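Side-chain contact in thioesterase superfamily (Jannaschia sp., PDB 2OAF), which probably hydrolyses thioesters, perhaps of acyl-CoA type, as a member of the hotdog-fold thioesterase superfamily: residues Cys124-Ala129 with Pro136-Leu141. Numbering follows the deposited sequence.
Sequences CVFTIA and PAPDHL
An apolar contact centred on one aromatic ring, F126, joins the end of strand 115-128 to the turn that leads into the C-terminal helix 139-145. The evidence is that F126 is a partner in each close cross-segment approach and supplies about 88 Å² of the 168 Å² buried between the segments. A137 lies over one face of the ring. Its CB stands 4.0 Å from the centroid of the F126 ring and 29° off the ring normal, which meets the geometry of a CH-pi contact. The ring atom closest to A137 CB is F126 CE1, at 3.5 Å. The CA of A137 sits over the same face, 3.7 Å above the plane and displaced toward the rim, so backbone and methyl share the surface of the ring. The other half of the ring meets two aliphatic groups obliquely: P138 CD is 3.9 Å from F126 CD2, and L141 CD1 is 4.1 Å from F126 CE2. CB of F126 already points toward the turn, and with chi1 at -70° CG lies anti to the carbonyl carbon, beside the backbone N, which sets the ring against A137, P138 and L141. Replacing F126 with an alanine would probably leave the A137 methyl without its aromatic face and open a gap between the strand and L141. P138 occupies the N-cap position, so the ring meets the chain just where the helix starts. In the surrounding hotdog sheet, F126 is hydrogen-bonded through its backbone to Q135 of the adjacent strand 133-135 and its side chain touches T71 of strand 69-80, while L141 reaches V69 of that strand and L63 of helix 59-65.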
ATOM      1  N   CYS B 124     -16.759  13.368  -3.634  1.00 27.52           N
ATOM      2  CA  CYS B 124     -16.650  12.784  -4.964  1.00 30.61           C
ATOM      3  C   CYS B 124     -17.556  13.533  -5.938  1.00 29.51           C
ATOM      4  O   CYS B 124     -18.590  14.027  -5.536  1.00 29.35           O
ATOM      5  CB  CYS B 124     -17.160  11.353  -4.899  1.00 33.02           C
ATOM      6  SG  CYS B 124     -16.177  10.331  -3.778  1.00 40.42           S
ATOM      7  N   VAL B 125     -17.169  13.585  -7.210  1.00 30.75           N
ATOM      8  CA  VAL B 125     -18.067  13.996  -8.288  1.00 30.18           C
ATOM      9  C   VAL B 125     -18.486  12.718  -9.026  1.00 31.88           C
ATOM     10  O   VAL B 125     -18.052  11.627  -8.662  1.00 30.85           O
ATOM     11  CB  VAL B 125     -17.409  15.021  -9.237  1.00 33.46           C
ATOM     12  CG1 VAL B 125     -17.192  16.359  -8.512  1.00 32.75           C
ATOM     13  CG2 VAL B 125     -16.106  14.471  -9.848  1.00 31.58           C
ATOM     14  N   PHE B 126     -19.346  12.847 -10.027  1.00 31.37           N
ATOM     15  CA  PHE B 126     -19.866  11.702 -10.782  1.00 31.67           C
ATOM     16  C   PHE B 126     -19.397  11.809 -12.209  1.00 32.53           C
ATOM     17  O   PHE B 126     -19.361  12.917 -12.768  1.00 31.30           O
ATOM     18  CB  PHE B 126     -21.398  11.677 -10.751  1.00 31.71           C
ATOM     19  CG  PHE B 126     -21.970  11.342  -9.408  1.00 30.58           C
ATOM     20  CD1 PHE B 126     -22.186  12.332  -8.461  1.00 34.53           C
ATOM     21  CD2 PHE B 126     -22.283  10.015  -9.067  1.00 32.81           C
ATOM     22  CE1 PHE B 126     -22.718  12.017  -7.192  1.00 34.95           C
ATOM     23  CE2 PHE B 126     -22.810   9.703  -7.799  1.00 35.74           C
ATOM     24  CZ  PHE B 126     -23.020  10.708  -6.866  1.00 35.41           C
ATOM     25  N   THR B 127     -19.026  10.669 -12.787  1.00 32.27           N
ATOM     26  CA  THR B 127     -18.685  10.598 -14.202  1.00 34.20           C
ATOM     27  C   THR B 127     -19.519   9.530 -14.919  1.00 33.92           C
ATOM     28  O   THR B 127     -20.107   8.631 -14.285  1.00 31.95           O
ATOM     29  CB  THR B 127     -17.195  10.254 -14.414  1.00 35.04           C
ATOM     30  OG1 THR B 127     -16.919   9.004 -13.786  1.00 30.82           O
ATOM     31  CG2 THR B 127     -16.254  11.338 -13.840  1.00 34.06           C
ATOM     32  N   ILE B 128     -19.581   9.685 -16.240  1.00 35.04           N
ATOM     33  CA  ILE B 128     -19.900   8.616 -17.175  1.00 35.85           C
ATOM     34  C   ILE B 128     -18.599   7.846 -17.305  1.00 36.78           C
ATOM     35  O   ILE B 128     -17.669   8.311 -17.946  1.00 36.80           O
ATOM     36  CB  ILE B 128     -20.315   9.171 -18.542  1.00 34.76           C
ATOM     37  CG1 ILE B 128     -21.572  10.051 -18.398  1.00 36.67           C
ATOM     38  CG2 ILE B 128     -20.596   8.029 -19.502  1.00 37.01           C
ATOM     39  CD1 ILE B 128     -21.732  11.108 -19.462  1.00 35.01           C
ATOM     40  N   ALA B 129     -18.527   6.684 -16.674  1.00 38.54           N
ATOM     41  CA  ALA B 129     -17.242   6.045 -16.424  1.00 40.88           C
ATOM     42  C   ALA B 129     -16.453   5.823 -17.700  1.00 46.52           C
ATOM     43  O   ALA B 129     -15.281   6.198 -17.771  1.00 47.11           O
ATOM     44  CB  ALA B 129     -17.417   4.735 -15.681  1.00 39.88           C
ATOM     45  N   PRO B 136     -23.952  15.272 -13.814  1.00 38.15           N
ATOM     46  CA  PRO B 136     -24.633  15.430 -12.542  1.00 38.58           C
ATOM     47  C   PRO B 136     -24.951  14.092 -11.898  1.00 37.42           C
ATOM     48  O   PRO B 136     -25.033  13.090 -12.592  1.00 38.04           O
ATOM     49  CB  PRO B 136     -25.931  16.133 -12.919  1.00 39.66           C
ATOM     50  CG  PRO B 136     -26.034  16.070 -14.396  1.00 37.76           C
ATOM     51  CD  PRO B 136     -24.688  15.871 -14.937  1.00 38.62           C
ATOM     52  N   ALA B 137     -25.170  14.084 -10.584  1.00 37.68           N
ATOM     53  CA  ALA B 137     -25.560  12.853  -9.887  1.00 36.87           C
ATOM     54  C   ALA B 137     -26.804  12.252 -10.549  1.00 37.52           C
ATOM     55  O   ALA B 137     -27.830  12.931 -10.640  1.00 36.54           O
ATOM     56  CB  ALA B 137     -25.839  13.129  -8.420  1.00 34.52           C
ATOM     57  N   PRO B 138     -26.730  10.988 -11.026  1.00 36.98           N
ATOM     58  CA  PRO B 138     -27.914  10.403 -11.679  1.00 36.49           C
ATOM     59  C   PRO B 138     -29.088  10.196 -10.734  1.00 36.59           C
ATOM     60  O   PRO B 138     -28.906   9.866  -9.561  1.00 35.19           O
ATOM     61  CB  PRO B 138     -27.415   9.055 -12.213  1.00 34.49           C
ATOM     62  CG  PRO B 138     -25.956   9.096 -12.108  1.00 38.89           C
ATOM     63  CD  PRO B 138     -25.594  10.057 -11.037  1.00 37.70           C
ATOM     64  N   ASP B 139     -30.284  10.394 -11.254  1.00 37.09           N
ATOM     65  CA  ASP B 139     -31.493  10.319 -10.464  1.00 37.18           C
ATOM     66  C   ASP B 139     -31.621   8.999  -9.733  1.00 35.24           C
ATOM     67  O   ASP B 139     -32.089   8.984  -8.601  1.00 36.47           O
ATOM     68  CB  ASP B 139     -32.766  10.512 -11.334  1.00 38.04           C
ATOM     69  CG  ASP B 139     -32.892  11.920 -11.920  1.00 45.37           C
ATOM     70  OD1 ASP B 139     -32.210  12.860 -11.446  1.00 50.34           O
ATOM     71  OD2 ASP B 139     -33.695  12.079 -12.872  1.00 60.16           O
ATOM     72  N   HIS B 140     -31.266   7.887 -10.367  1.00 35.36           N
ATOM     73  CA  HIS B 140     -31.441   6.581  -9.690  1.00 37.34           C
ATOM     74  C   HIS B 140     -30.511   6.452  -8.490  1.00 36.47           C
ATOM     75  O   HIS B 140     -30.892   5.870  -7.491  1.00 38.22           O
ATOM     76  CB  HIS B 140     -31.286   5.356 -10.618  1.00 37.24           C
ATOM     77  CG  HIS B 140     -29.894   5.143 -11.144  1.00 43.50           C
ATOM     78  ND1 HIS B 140     -29.359   5.898 -12.168  1.00 39.39           N
ATOM     79  CD2 HIS B 140     -28.943   4.233 -10.815  1.00 42.71           C
ATOM     80  CE1 HIS B 140     -28.134   5.476 -12.431  1.00 42.37           C
ATOM     81  NE2 HIS B 140     -27.859   4.464 -11.630  1.00 36.99           N
ATOM     82  N   LEU B 141     -29.309   7.005  -8.576  1.00 34.22           N
ATOM     83  CA  LEU B 141     -28.425   7.008  -7.420  1.00 33.92           C
ATOM     84  C   LEU B 141     -28.937   7.975  -6.342  1.00 32.85           C
ATOM     85  O   LEU B 141     -28.933   7.652  -5.160  1.00 33.30           O
ATOM     86  CB  LEU B 141     -26.968   7.295  -7.844  1.00 32.22           C
ATOM     87  CG  LEU B 141     -26.390   6.178  -8.732  1.00 34.41           C
ATOM     88  CD1 LEU B 141     -24.938   6.431  -9.026  1.00 34.19           C
ATOM     89  CD2 LEU B 141     -26.575   4.725  -8.147  1.00 32.07           C
TER